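Local coordinates for putative gdp-fucose protein o-fucosyltransferase 1 (PDB 3ZY6) that binds guanosine-5'-diphosphate-beta-L-fucopyranose and belongs to the GDP-fucose protein O-fucosyltransferase family, probably with a GT-B fold, at residues Ser242-Gly247 with Gly330-Thr335; Asp223-Cys228 with Ile259-Lys264; Asn22-Phe27 with Ser337-Arg342. One frame throughout, in Å; residues are numbered along the deposited sequence.

Contact 1. Residues Ser242-Gly247 with Gly330-Thr335. With GFB (guanosine-5'-diphosphate-beta-L-fucopyranose), chain B.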
loop_
_atom_site.group_PDB
_atom_site.type_symbol
_atom_site.label_atom_id
_atom_site.label_comp_id
_atom_site.label_asym_id
_atom_site.label_seq_id
_atom_site.Cartn_x
_atom_site.Cartn_y
_atom_site.Cartn_z
ATOM N N SER A 242 19.217 -6.460 -7.554
ATOM C CA SER A 242 20.632 -6.236 -7.231
ATOM C C SER A 242 21.215 -7.133 -6.124
ATOM O O SER A 242 22.404 -7.419 -6.120
ATOM C CB SER A 242 20.868 -4.761 -6.878
ATOM O OG SER A 242 19.998 -4.374 -5.827
ATOM N N GLU A 243 20.379 -7.564 -5.193
ATOM C CA GLU A 243 20.816 -8.452 -4.113
ATOM C C GLU A 243 21.243 -9.843 -4.601
ATOM O O GLU A 243 21.960 -10.573 -3.889
ATOM C CB GLU A 243 19.724 -8.531 -3.045
ATOM C CG GLU A 243 19.507 -7.196 -2.316
ATOM C CD GLU A 243 18.201 -7.172 -1.540
ATOM O OE1 GLU A 243 17.111 -7.346 -2.158
ATOM O OE2 GLU A 243 18.270 -6.973 -0.312
ATOM N N GLN A 244 20.824 -10.215 -5.813
ATOM C CA GLN A 244 21.291 -11.474 -6.415
ATOM C C GLN A 244 22.811 -11.539 -6.577
ATOM O O GLN A 244 23.368 -12.622 -6.544
ATOM C CB GLN A 244 20.612 -11.751 -7.754
ATOM C CG GLN A 244 21.202 -11.022 -8.981
ATOM C CD GLN A 244 20.467 -11.416 -10.224
ATOM O OE1 GLN A 244 20.313 -12.610 -10.486
ATOM N NE2 GLN A 244 19.981 -10.428 -10.998
ATOM N N CYS A 245 23.468 -10.390 -6.751
ATOM C CA CYS A 245 24.927 -10.368 -6.823
ATOM C C CYS A 245 25.627 -9.693 -5.628
ATOM O O CYS A 245 26.806 -9.951 -5.389
ATOM C CB CYS A 245 25.411 -9.755 -8.128
ATOM S SG CYS A 245 25.252 -7.972 -8.180
ATOM N N LEU A 246 24.909 -8.845 -4.890
ATOM C CA LEU A 246 25.518 -8.062 -3.792
ATOM C C LEU A 246 25.078 -8.498 -2.387
ATOM O O LEU A 246 25.511 -7.919 -1.362
ATOM C CB LEU A 246 25.272 -6.568 -3.992
ATOM C CG LEU A 246 26.078 -5.921 -5.116
ATOM C CD1 LEU A 246 25.450 -4.592 -5.518
ATOM C CD2 LEU A 246 27.538 -5.738 -4.736
ATOM N N GLY A 247 24.228 -9.524 -2.344
ATOM C CA GLY A 247 23.744 -10.069 -1.088
ATOM C C GLY A 247 22.632 -9.214 -0.522
ATOM O O GLY A 247 22.473 -8.050 -0.906
ATOM N N GLY A 330 24.874 -12.385 -16.608
ATOM C CA GLY A 330 23.676 -11.571 -16.527
ATOM C C GLY A 330 23.893 -10.142 -16.092
ATOM O O GLY A 330 25.016 -9.699 -15.880
ATOM N N ASN A 331 22.786 -9.426 -15.988
ATOM C CA ASN A 331 22.778 -8.093 -15.448
ATOM C C ASN A 331 22.294 -8.181 -14.015
ATOM O O ASN A 331 21.166 -8.592 -13.757
ATOM C CB ASN A 331 21.838 -7.190 -16.262
ATOM C CG ASN A 331 21.838 -5.761 -15.749
ATOM O OD1 ASN A 331 21.312 -5.491 -14.671
ATOM N ND2 ASN A 331 22.438 -4.848 -16.503
ATOM N N CYS A 332 23.136 -7.787 -13.074
ATOM C CA CYS A 332 22.765 -7.933 -11.678
ATOM C C CYS A 332 21.470 -7.218 -11.264
ATOM O O CYS A 332 20.738 -7.707 -10.399
ATOM C CB CYS A 332 23.899 -7.496 -10.778
ATOM S SG CYS A 332 23.438 -7.763 -9.044
ATOM N N VAL A 333 21.178 -6.070 -11.869
ATOM C CA VAL A 333 19.994 -5.315 -11.458
ATOM C C VAL A 333 18.670 -5.876 -12.006
ATOM O O VAL A 333 17.603 -5.653 -11.429
ATOM C CB VAL A 333 20.151 -3.833 -11.802
ATOM C CG1 VAL A 333 18.933 -3.008 -11.291
ATOM C CG2 VAL A 333 21.452 -3.313 -11.194
ATOM N N SER A 334 18.750 -6.577 -13.127
ATOM C CA SER A 334 17.575 -7.045 -13.825
ATOM C C SER A 334 16.946 -8.241 -13.133
ATOM O O SER A 334 17.592 -9.261 -12.973
ATOM C CB SER A 334 17.923 -7.439 -15.262
ATOM O OG SER A 334 16.748 -7.872 -15.946
ATOM N N THR A 335 15.667 -8.124 -12.791
ATOM C CA THR A 335 14.834 -9.276 -12.374
ATOM C C THR A 335 14.664 -10.332 -13.503
ATOM O O THR A 335 14.301 -11.468 -13.269
ATOM C CB THR A 335 13.413 -8.825 -11.900
ATOM O OG1 THR A 335 12.691 -8.230 -12.993
ATOM C CG2 THR A 335 13.493 -7.825 -10.711
HETATM O O1P GFB B . 11.259 -8.575 -17.087
HETATM P P GFB B . 11.355 -7.307 -16.285
HETATM O O3P GFB B . 10.376 -7.104 -15.132
HETATM O O2P GFB B . 12.895 -7.247 -15.809
HETATM O "O5'" GFB B . 11.209 -6.074 -17.320
HETATM P P1 GFB B . 13.773 -5.990 -15.314
HETATM C "C5'" GFB B . 12.033 -6.086 -18.479
HETATM C "C4'" GFB B . 11.181 -6.481 -19.679
HETATM O "O4'" GFB B . 11.803 -5.954 -20.836
HETATM C "C3'" GFB B . 11.130 -7.986 -19.908
HETATM C "C1'" GFB B . 11.937 -6.949 -21.850
HETATM O "O3'" GFB B . 10.034 -8.614 -19.237
HETATM C "C2'" GFB B . 10.987 -8.056 -21.411
HETATM O "O2'" GFB B . 9.643 -7.737 -21.793
HETATM N N9 GFB B . 13.290 -7.571 -21.877
HETATM C C8 GFB B . 14.314 -7.440 -21.002
HETATM C C4 GFB B . 13.647 -8.440 -22.812
HETATM N N7 GFB B . 15.342 -8.209 -21.405
HETATM C C5 GFB B . 14.933 -8.861 -22.521
HETATM C C6 GFB B . 15.513 -9.779 -23.384
HETATM O O6 GFB B . 16.678 -10.177 -23.178
HETATM N N1 GFB B . 14.823 -10.213 -24.471
HETATM C C2 GFB B . 13.564 -9.802 -24.713
HETATM N N2 GFB B . 12.871 -10.260 -25.783
HETATM N N3 GFB B . 12.977 -8.916 -23.895
HETATM C C1 GFB B . 12.463 -3.727 -14.753
HETATM C C2A GFB B . 10.947 -3.616 -14.734
HETATM O O1 GFB B . 12.813 -4.744 -15.697
HETATM O O5 GFB B . 13.008 -2.463 -15.177
HETATM C C3 GFB B . 10.508 -2.515 -13.762
HETATM O O2 GFB B . 10.256 -4.852 -14.518
HETATM C C4A GFB B . 11.016 -1.215 -14.386
HETATM O O3 GFB B . 9.068 -2.517 -13.623
HETATM C C5A GFB B . 12.534 -1.247 -14.545
HETATM O O4 GFB B . 10.420 -1.054 -15.689
HETATM C C6A GFB B . 13.002 -0.029 -15.350
HETATM O O1X GFB B . 13.901 -6.098 -13.809
HETATM O O2X GFB B . 14.975 -5.997 -16.218
#
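A disulfide joins Cys-245 to Cys-332, SG to SG at 2.0 Å. It ties a short helix to the loop and helix start that carry a diphosphate-binding serine and threonine. The C-S-S-C torsion is -97°, close to a relaxed right angle. The two cysteines reach the bond differently: SG of Cys-332 lies opposite its backbone N (chi1 -177°), whereas that of Cys-245 sits between N and the carbonyl carbon.

Gln-244 makes the second link. Its chain is extended beyond CG and brings NE2 to within 2.9 Å of Cys-332 O. The bond is nearly straight at 169°. The acceptor lies in the plane of the glutamine amide, but NE2 stands above the carbonyl plane of Cys-332, off its lone pairs. A weak bond runs from NE2 to Ser-334 O, at 3.3 Å. One amide thus spans the turn of the loop. Ser-242 O lies 3.1 Å from Cys-332 SG and also accepts hydrogen bonds from the backbone N of Cys-245 and of Leu-246.

On the ligand side, Ser-334 OG donates to O2X of guanosine-5'-diphosphate-beta-L-fucopyranose at 2.6 Å. Thr-335 grips O1X with its backbone N and with OG1, the latter at 2.6 Å. Ser-334 is also the N-cap of the following helix.

The loop 330-335 leaves strand 327-330 of the five-stranded parallel sheet and enters helix 335-346. Phe-356 of strand 354-356 packs against the disulfide and Gln-244. Trp-224 of helix 222-229 lies against Asn-331, Val-333 and Ser-334, and helix 335-346 meets Gln-244 through His-338 and Lys-341.

Contact 2. Residues Asp223-Cys228 with Ile259-Lys264. With GFB (guanosine-5'-diphosphate-beta-L-fucopyranose), chain B.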
loop_
_atom_site.group_PDB
_atom_site.type_symbol
_atom_site.label_atom_id
_atom_site.label_comp_id
_atom_site.label_asym_id
_atom_site.label_seq_id
_atom_site.Cartn_x
_atom_site.Cartn_y
_atom_site.Cartn_z
ATOM N N ASP A 223 14.828 3.439 -21.031
ATOM C CA ASP A 223 14.257 3.445 -19.677
ATOM C C ASP A 223 15.249 2.860 -18.660
ATOM O O ASP A 223 15.343 3.327 -17.527
ATOM C CB ASP A 223 12.909 2.701 -19.638
ATOM C CG ASP A 223 11.797 3.450 -20.380
ATOM O OD1 ASP A 223 11.999 4.634 -20.760
ATOM O OD2 ASP A 223 10.713 2.855 -20.599
ATOM N N TRP A 224 16.003 1.854 -19.092
ATOM C CA TRP A 224 17.006 1.227 -18.247
ATOM C C TRP A 224 18.178 2.157 -17.937
ATOM O O TRP A 224 18.592 2.256 -16.785
ATOM C CB TRP A 224 17.508 -0.057 -18.890
ATOM C CG TRP A 224 18.365 -0.852 -18.010
ATOM C CD1 TRP A 224 19.724 -0.939 -18.056
ATOM C CD2 TRP A 224 17.940 -1.677 -16.914
ATOM N NE1 TRP A 224 20.175 -1.787 -17.067
ATOM C CE2 TRP A 224 19.101 -2.258 -16.356
ATOM C CE3 TRP A 224 16.690 -1.991 -16.359
ATOM C CZ2 TRP A 224 19.056 -3.139 -15.258
ATOM C CZ3 TRP A 224 16.638 -2.883 -15.275
ATOM C CH2 TRP A 224 17.825 -3.442 -14.736
ATOM N N VAL A 225 18.721 2.826 -18.956
ATOM C CA VAL A 225 19.853 3.730 -18.732
ATOM C C VAL A 225 19.447 4.800 -17.725
ATOM O O VAL A 225 20.223 5.151 -16.837
ATOM C CB VAL A 225 20.454 4.323 -20.045
ATOM C CG1 VAL A 225 20.606 3.237 -21.104
ATOM C CG2 VAL A 225 19.636 5.514 -20.590
ATOM N N ARG A 226 18.196 5.242 -17.840
ATOM C CA ARG A 226 17.589 6.197 -16.920
ATOM C C ARG A 226 17.580 5.657 -15.485
ATOM O O ARG A 226 18.040 6.334 -14.575
ATOM C CB ARG A 226 16.165 6.514 -17.387
ATOM C CG ARG A 226 15.686 7.925 -17.105
ATOM C CD ARG A 226 15.085 8.533 -18.373
ATOM N NE ARG A 226 14.107 7.651 -19.024
ATOM C CZ ARG A 226 13.874 7.630 -20.337
ATOM N NH1 ARG A 226 14.555 8.433 -21.157
ATOM N NH2 ARG A 226 12.967 6.798 -20.838
ATOM N N VAL A 227 17.080 4.436 -15.297
ATOM C CA VAL A 227 17.023 3.830 -13.971
ATOM C C VAL A 227 18.425 3.705 -13.354
ATOM O O VAL A 227 18.635 4.084 -12.203
ATOM C CB VAL A 227 16.230 2.504 -13.968
ATOM C CG1 VAL A 227 16.268 1.838 -12.597
ATOM C CG2 VAL A 227 14.784 2.756 -14.370
ATOM N N CYS A 228 19.393 3.229 -14.133
ATOM C CA CYS A 228 20.770 3.130 -13.648
ATOM C C CYS A 228 21.396 4.465 -13.253
ATOM O O CYS A 228 22.041 4.565 -12.209
ATOM C CB CYS A 228 21.653 2.410 -14.668
ATOM S SG CYS A 228 21.070 0.745 -15.010
ATOM N N ILE A 259 27.952 -1.631 -12.995
ATOM C CA ILE A 259 27.234 -2.896 -12.805
ATOM C C ILE A 259 25.837 -2.834 -13.431
ATOM O O ILE A 259 25.431 -3.754 -14.142
ATOM C CB ILE A 259 27.156 -3.307 -11.300
ATOM C CG1 ILE A 259 28.551 -3.701 -10.779
ATOM C CG2 ILE A 259 26.178 -4.463 -11.092
ATOM C CD1 ILE A 259 28.707 -3.586 -9.249
ATOM N N CYS A 260 25.110 -1.747 -13.165
ATOM C CA CYS A 260 23.729 -1.609 -13.636
ATOM C C CYS A 260 23.671 -1.470 -15.153
ATOM O O CYS A 260 22.803 -2.044 -15.806
ATOM C CB CYS A 260 23.073 -0.381 -12.998
ATOM S SG CYS A 260 21.278 -0.265 -13.254
ATOM N N SER A 261 24.588 -0.673 -15.695
ATOM C CA SER A 261 24.575 -0.308 -17.111
ATOM C C SER A 261 26.023 -0.315 -17.638
ATOM O O SER A 261 26.617 0.747 -17.834
ATOM C CB SER A 261 23.968 1.096 -17.255
ATOM O OG SER A 261 23.654 1.400 -18.607
ATOM N N PRO A 262 26.607 -1.510 -17.844
ATOM C CA PRO A 262 27.980 -1.596 -18.367
ATOM C C PRO A 262 28.137 -0.877 -19.704
ATOM O O PRO A 262 27.214 -0.896 -20.514
ATOM C CB PRO A 262 28.190 -3.101 -18.562
ATOM C CG PRO A 262 26.870 -3.720 -18.440
ATOM C CD PRO A 262 26.044 -2.846 -17.576
ATOM N N SER A 263 29.280 -0.231 -19.921
ATOM C CA SER A 263 29.563 0.382 -21.214
ATOM C C SER A 263 29.687 -0.699 -22.306
ATOM O O SER A 263 29.874 -1.870 -21.998
ATOM C CB SER A 263 30.840 1.215 -21.140
ATOM O OG SER A 263 31.970 0.385 -20.968
ATOM N N LYS A 264 29.577 -0.308 -23.577
ATOM C CA LYS A 264 29.799 -1.260 -24.679
ATOM C C LYS A 264 31.186 -1.906 -24.584
ATOM O O LYS A 264 31.320 -3.117 -24.712
ATOM C CB LYS A 264 29.606 -0.593 -26.038
ATOM C CG LYS A 264 28.151 -0.467 -26.450
ATOM C CD LYS A 264 28.046 -0.088 -27.917
ATOM C CE LYS A 264 26.626 0.248 -28.304
ATOM N NZ LYS A 264 26.588 1.545 -29.068
HETATM O O1P GFB B . 11.259 -8.575 -17.087
HETATM P P GFB B . 11.355 -7.307 -16.285
HETATM O O3P GFB B . 10.376 -7.104 -15.132
HETATM O O2P GFB B . 12.895 -7.247 -15.809
HETATM O "O5'" GFB B . 11.209 -6.074 -17.320
HETATM P P1 GFB B . 13.773 -5.990 -15.314
HETATM C "C5'" GFB B . 12.033 -6.086 -18.479
HETATM C "C4'" GFB B . 11.181 -6.481 -19.679
HETATM O "O4'" GFB B . 11.803 -5.954 -20.836
HETATM C "C3'" GFB B . 11.130 -7.986 -19.908
HETATM C "C1'" GFB B . 11.937 -6.949 -21.850
HETATM O "O3'" GFB B . 10.034 -8.614 -19.237
HETATM C "C2'" GFB B . 10.987 -8.056 -21.411
HETATM O "O2'" GFB B . 9.643 -7.737 -21.793
HETATM N N9 GFB B . 13.290 -7.571 -21.877
HETATM C C8 GFB B . 14.314 -7.440 -21.002
HETATM C C4 GFB B . 13.647 -8.440 -22.812
HETATM N N7 GFB B . 15.342 -8.209 -21.405
HETATM C C5 GFB B . 14.933 -8.861 -22.521
HETATM C C6 GFB B . 15.513 -9.779 -23.384
HETATM O O6 GFB B . 16.678 -10.177 -23.178
HETATM N N1 GFB B . 14.823 -10.213 -24.471
HETATM C C2 GFB B . 13.564 -9.802 -24.713
HETATM N N2 GFB B . 12.871 -10.260 -25.783
HETATM N N3 GFB B . 12.977 -8.916 -23.895
HETATM C C1 GFB B . 12.463 -3.727 -14.753
HETATM C C2A GFB B . 10.947 -3.616 -14.734
HETATM O O1 GFB B . 12.813 -4.744 -15.697
HETATM O O5 GFB B . 13.008 -2.463 -15.177
HETATM C C3 GFB B . 10.508 -2.515 -13.762
HETATM O O2 GFB B . 10.256 -4.852 -14.518
HETATM C C4A GFB B . 11.016 -1.215 -14.386
HETATM O O3 GFB B . 9.068 -2.517 -13.623
HETATM C C5A GFB B . 12.534 -1.247 -14.545
HETATM O O4 GFB B . 10.420 -1.054 -15.689
HETATM C C6A GFB B . 13.002 -0.029 -15.350
HETATM O O1X GFB B . 13.901 -6.098 -13.809
HETATM O O2X GFB B . 14.975 -5.997 -16.218
#
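Trp-224, Cys-228 and Cys-260 form the tight part of this contact. The disulfide Cys-228 SG to Cys-260 SG measures 2.0 Å, with a C-S-S-C torsion of -68°. Cys-228 SG stands over one face of the Trp-224 indole, 3.3 Å above its plane and toward the rim. Cys-260 SG makes an oblique sulfur-aromatic contact with the five-membered ring.

With CG opposite its backbone N (chi1 -171°), the indole swings toward the end of helix 257-260. There NE1 donates to Cys-260 O at 2.9 Å, with the oxygen near the ring plane at its edge. The same oxygen also accepts a hydrogen bond from Asn-331 ND2.

The outer side is looser. Val-225 and Ser-261 are partly exposed, and Val-225 CG1 comes only to 4.3 Å from Ser-261 OG. Ser-261 CB is nearer to Cys-228 SG, at 3.7 Å. On the ligand side, Trp-224 CZ3 lies 3.7 Å from O2X of guanosine-5'-diphosphate-beta-L-fucopyranose. Val-227 CG2 approaches the sugar methyl C6A.

The disulfide limits how far the two backbones can separate. The NE1 bond, with sulfur packed on the ring, positions the ligand-facing indole.

Contact 3. Residues Asn22-Phe27 with Ser337-Arg342. With GFB (guanosine-5'-diphosphate-beta-L-fucopyranose), chain B.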
loop_
_atom_site.group_PDB
_atom_site.type_symbol
_atom_site.label_atom_id
_atom_site.label_comp_id
_atom_site.label_asym_id
_atom_site.label_seq_id
_atom_site.Cartn_x
_atom_site.Cartn_y
_atom_site.Cartn_z
ATOM N N ASN A 22 9.458 -8.960 -12.847
ATOM C CA ASN A 22 8.778 -8.532 -11.593
ATOM C C ASN A 22 7.637 -9.499 -11.261
ATOM O O ASN A 22 7.454 -9.881 -10.114
ATOM C CB ASN A 22 8.180 -7.114 -11.710
ATOM C CG ASN A 22 9.228 -6.003 -11.674
ATOM O OD1 ASN A 22 8.895 -4.833 -11.383
ATOM N ND2 ASN A 22 10.494 -6.348 -11.955
ATOM N N GLN A 23 6.860 -9.883 -12.275
ATOM C CA GLN A 23 5.744 -10.802 -12.036
ATOM C C GLN A 23 6.212 -12.144 -11.443
ATOM O O GLN A 23 5.629 -12.620 -10.483
ATOM C CB GLN A 23 4.940 -11.026 -13.317
ATOM C CG GLN A 23 4.337 -9.770 -13.886
ATOM C CD GLN A 23 3.890 -9.943 -15.305
ATOM O OE1 GLN A 23 3.423 -11.023 -15.693
ATOM N NE2 GLN A 23 4.028 -8.884 -16.106
ATOM N N VAL A 24 7.278 -12.734 -11.990
ATOM C CA VAL A 24 7.750 -14.038 -11.528
ATOM C C VAL A 24 8.337 -13.856 -10.146
ATOM O O VAL A 24 8.182 -14.699 -9.286
ATOM C CB VAL A 24 8.835 -14.637 -12.476
ATOM C CG1 VAL A 24 9.543 -15.851 -11.812
ATOM C CG2 VAL A 24 8.182 -15.045 -13.831
ATOM N N ASP A 25 9.053 -12.751 -9.967
ATOM C CA ASP A 25 9.683 -12.431 -8.649
ATOM C C ASP A 25 8.632 -12.395 -7.522
ATOM O O ASP A 25 8.826 -13.011 -6.490
ATOM C CB ASP A 25 10.403 -11.093 -8.749
ATOM C CG ASP A 25 11.581 -10.958 -7.767
ATOM O OD1 ASP A 25 12.419 -11.876 -7.653
ATOM O OD2 ASP A 25 11.686 -9.886 -7.147
ATOM N N GLN A 26 7.494 -11.730 -7.749
ATOM C CA GLN A 26 6.405 -11.763 -6.748
ATOM C C GLN A 26 5.705 -13.126 -6.671
ATOM O O GLN A 26 5.286 -13.553 -5.613
ATOM C CB GLN A 26 5.391 -10.642 -6.987
ATOM C CG GLN A 26 5.986 -9.230 -6.773
ATOM C CD GLN A 26 4.900 -8.177 -6.588
ATOM O OE1 GLN A 26 4.320 -7.706 -7.564
ATOM N NE2 GLN A 26 4.605 -7.823 -5.330
ATOM N N PHE A 27 5.553 -13.772 -7.816
ATOM C CA PHE A 27 4.888 -15.067 -7.910
ATOM C C PHE A 27 5.564 -16.128 -7.029
ATOM O O PHE A 27 4.881 -16.925 -6.351
ATOM C CB PHE A 27 4.824 -15.477 -9.385
ATOM C CG PHE A 27 4.269 -16.842 -9.619
ATOM C CD1 PHE A 27 3.054 -17.230 -9.058
ATOM C CD2 PHE A 27 4.954 -17.743 -10.426
ATOM C CE1 PHE A 27 2.526 -18.503 -9.284
ATOM C CE2 PHE A 27 4.443 -19.020 -10.671
ATOM C CZ PHE A 27 3.223 -19.406 -10.093
ATOM N N SER A 337 17.265 -11.175 -15.603
ATOM C CA SER A 337 18.460 -11.977 -15.342
ATOM C C SER A 337 18.258 -12.847 -14.108
ATOM O O SER A 337 18.742 -14.003 -14.060
ATOM C CB SER A 337 19.696 -11.082 -15.149
ATOM O OG SER A 337 20.310 -10.714 -16.387
ATOM N N HIS A 338 17.530 -12.307 -13.121
ATOM C CA HIS A 338 17.345 -12.999 -11.824
ATOM C C HIS A 338 16.610 -14.310 -12.059
ATOM O O HIS A 338 16.910 -15.318 -11.416
ATOM C CB HIS A 338 16.645 -12.087 -10.789
ATOM C CG HIS A 338 16.846 -12.491 -9.350
ATOM N ND1 HIS A 338 17.663 -13.528 -8.966
ATOM C CD2 HIS A 338 16.369 -11.948 -8.199
ATOM C CE1 HIS A 338 17.665 -13.632 -7.644
ATOM N NE2 HIS A 338 16.884 -12.685 -7.156
ATOM N N ILE A 339 15.692 -14.339 -13.026
ATOM C CA ILE A 339 15.012 -15.601 -13.316
ATOM C C ILE A 339 16.039 -16.661 -13.691
ATOM O O ILE A 339 15.959 -17.788 -13.242
ATOM C CB ILE A 339 14.019 -15.455 -14.481
ATOM C CG1 ILE A 339 12.816 -14.616 -14.044
ATOM C CG2 ILE A 339 13.585 -16.843 -15.054
ATOM C CD1 ILE A 339 12.094 -14.002 -15.248
ATOM N N VAL A 340 16.947 -16.306 -14.592
ATOM C CA VAL A 340 17.958 -17.247 -15.086
ATOM C C VAL A 340 18.863 -17.669 -13.957
ATOM O O VAL A 340 19.151 -18.866 -13.802
ATOM C CB VAL A 340 18.822 -16.586 -16.199
ATOM C CG1 VAL A 340 19.840 -17.577 -16.786
ATOM C CG2 VAL A 340 17.958 -16.088 -17.274
ATOM N N LYS A 341 19.350 -16.686 -13.203
ATOM C CA LYS A 341 20.238 -16.984 -12.071
ATOM C C LYS A 341 19.612 -18.012 -11.138
ATOM O O LYS A 341 20.263 -18.981 -10.739
ATOM C CB LYS A 341 20.595 -15.714 -11.277
ATOM C CG LYS A 341 21.426 -16.002 -9.978
ATOM C CD LYS A 341 22.822 -16.552 -10.386
ATOM C CE LYS A 341 23.836 -16.422 -9.306
ATOM N NZ LYS A 341 23.332 -17.058 -8.048
ATOM N N ARG A 342 18.345 -17.799 -10.786
ATOM C CA ARG A 342 17.629 -18.742 -9.935
ATOM C C ARG A 342 17.421 -20.130 -10.510
ATOM O O ARG A 342 17.475 -21.103 -9.765
ATOM C CB ARG A 342 16.271 -18.165 -9.517
ATOM C CG ARG A 342 16.383 -16.889 -8.633
ATOM C CD ARG A 342 15.033 -16.550 -8.031
ATOM N NE ARG A 342 14.050 -16.253 -9.090
ATOM C CZ ARG A 342 13.581 -15.032 -9.352
ATOM N NH1 ARG A 342 13.964 -13.982 -8.631
ATOM N NH2 ARG A 342 12.695 -14.863 -10.316
HETATM O O1P GFB B . 11.259 -8.575 -17.087
HETATM P P GFB B . 11.355 -7.307 -16.285
HETATM O O3P GFB B . 10.376 -7.104 -15.132
HETATM O O2P GFB B . 12.895 -7.247 -15.809
HETATM O "O5'" GFB B . 11.209 -6.074 -17.320
HETATM P P1 GFB B . 13.773 -5.990 -15.314
HETATM C "C5'" GFB B . 12.033 -6.086 -18.479
HETATM C "C4'" GFB B . 11.181 -6.481 -19.679
HETATM O "O4'" GFB B . 11.803 -5.954 -20.836
HETATM C "C3'" GFB B . 11.130 -7.986 -19.908
HETATM C "C1'" GFB B . 11.937 -6.949 -21.850
HETATM O "O3'" GFB B . 10.034 -8.614 -19.237
HETATM C "C2'" GFB B . 10.987 -8.056 -21.411
HETATM O "O2'" GFB B . 9.643 -7.737 -21.793
HETATM N N9 GFB B . 13.290 -7.571 -21.877
HETATM C C8 GFB B . 14.314 -7.440 -21.002
HETATM C C4 GFB B . 13.647 -8.440 -22.812
HETATM N N7 GFB B . 15.342 -8.209 -21.405
HETATM C C5 GFB B . 14.933 -8.861 -22.521
HETATM C C6 GFB B . 15.513 -9.779 -23.384
HETATM O O6 GFB B . 16.678 -10.177 -23.178
HETATM N N1 GFB B . 14.823 -10.213 -24.471
HETATM C C2 GFB B . 13.564 -9.802 -24.713
HETATM N N2 GFB B . 12.871 -10.260 -25.783
HETATM N N3 GFB B . 12.977 -8.916 -23.895
HETATM C C1 GFB B . 12.463 -3.727 -14.753
HETATM C C2A GFB B . 10.947 -3.616 -14.734
HETATM O O1 GFB B . 12.813 -4.744 -15.697
HETATM O O5 GFB B . 13.008 -2.463 -15.177
HETATM C C3 GFB B . 10.508 -2.515 -13.762
HETATM O O2 GFB B . 10.256 -4.852 -14.518
HETATM C C4A GFB B . 11.016 -1.215 -14.386
HETATM O O3 GFB B . 9.068 -2.517 -13.623
HETATM C C5A GFB B . 12.534 -1.247 -14.545
HETATM O O4 GFB B . 10.420 -1.054 -15.689
HETATM C C6A GFB B . 13.002 -0.029 -15.350
HETATM O O1X GFB B . 13.901 -6.098 -13.809
HETATM O O2X GFB B . 14.975 -5.997 -16.218
#
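Asp-25 and Arg-342 form a buried salt bridge, OD1 to NH1 at 2.8 Å. Its hydrogen bond is weak, bent to 128° at the proton, although the carboxylate and guanidinium planes are only 18° apart. Each partner has further support: Ser-180 OG bonds to Asp-25 OD1, and Gln-188 OE1 accepts a hydrogen bond from Arg-342 NE. These extra partners would help pay for burying the two charges. At the start of the segment, Asn-22 N donates to O3P of guanosine-5'-diphosphate-beta-L-fucopyranose at 3.1 Å, and O3 of the ligand donates to Asn-22 OD1.

The Arg-342 chain is bent at its third torsion. That fold lays NH1 over one face of the His-338 ring, 3.2 Å above its plane and toward the rim. Val-24 slides past the arginine, with CG1 at 3.6 Å from NH2.

Beyond the charges the packing is apolar and light. Val-24 CG1 meets Ile-339 CG1 at 4.1 Å, the side chains crossing nearly at right angles.

The axes of the two helix segments come to 10.0 Å and run 47° from parallel. Helix 20-37 follows strand 10-13 of the four-stranded parallel sheet. Helix 335-346 follows strand 327-330 of the five-stranded sheet, so the contact joins two halves, consistent with a GT-B fold.

All three contacts are mostly buried and all touch the same ligand. Contact 3 is the most central, its centre about 3 Å from the centre of the chain, and joins helices associated with different sheets. It relies on a salt bridge and light packing. The centres of contacts 1 and 2 lie farther from the chain centre, at about 13 and 20 Å, and each contact is locked by a disulfide. Contact 2 has the more open flank. Contact 1 bridges the others: Asn-331 OD1 packs on Trp-224 CZ2 of contact 2, and Asn-331 N bonds to Ser-337 OG of contact 3. Loop 330-335 runs into the helix used by contact 3. Contacts 2 and 3 do not touch.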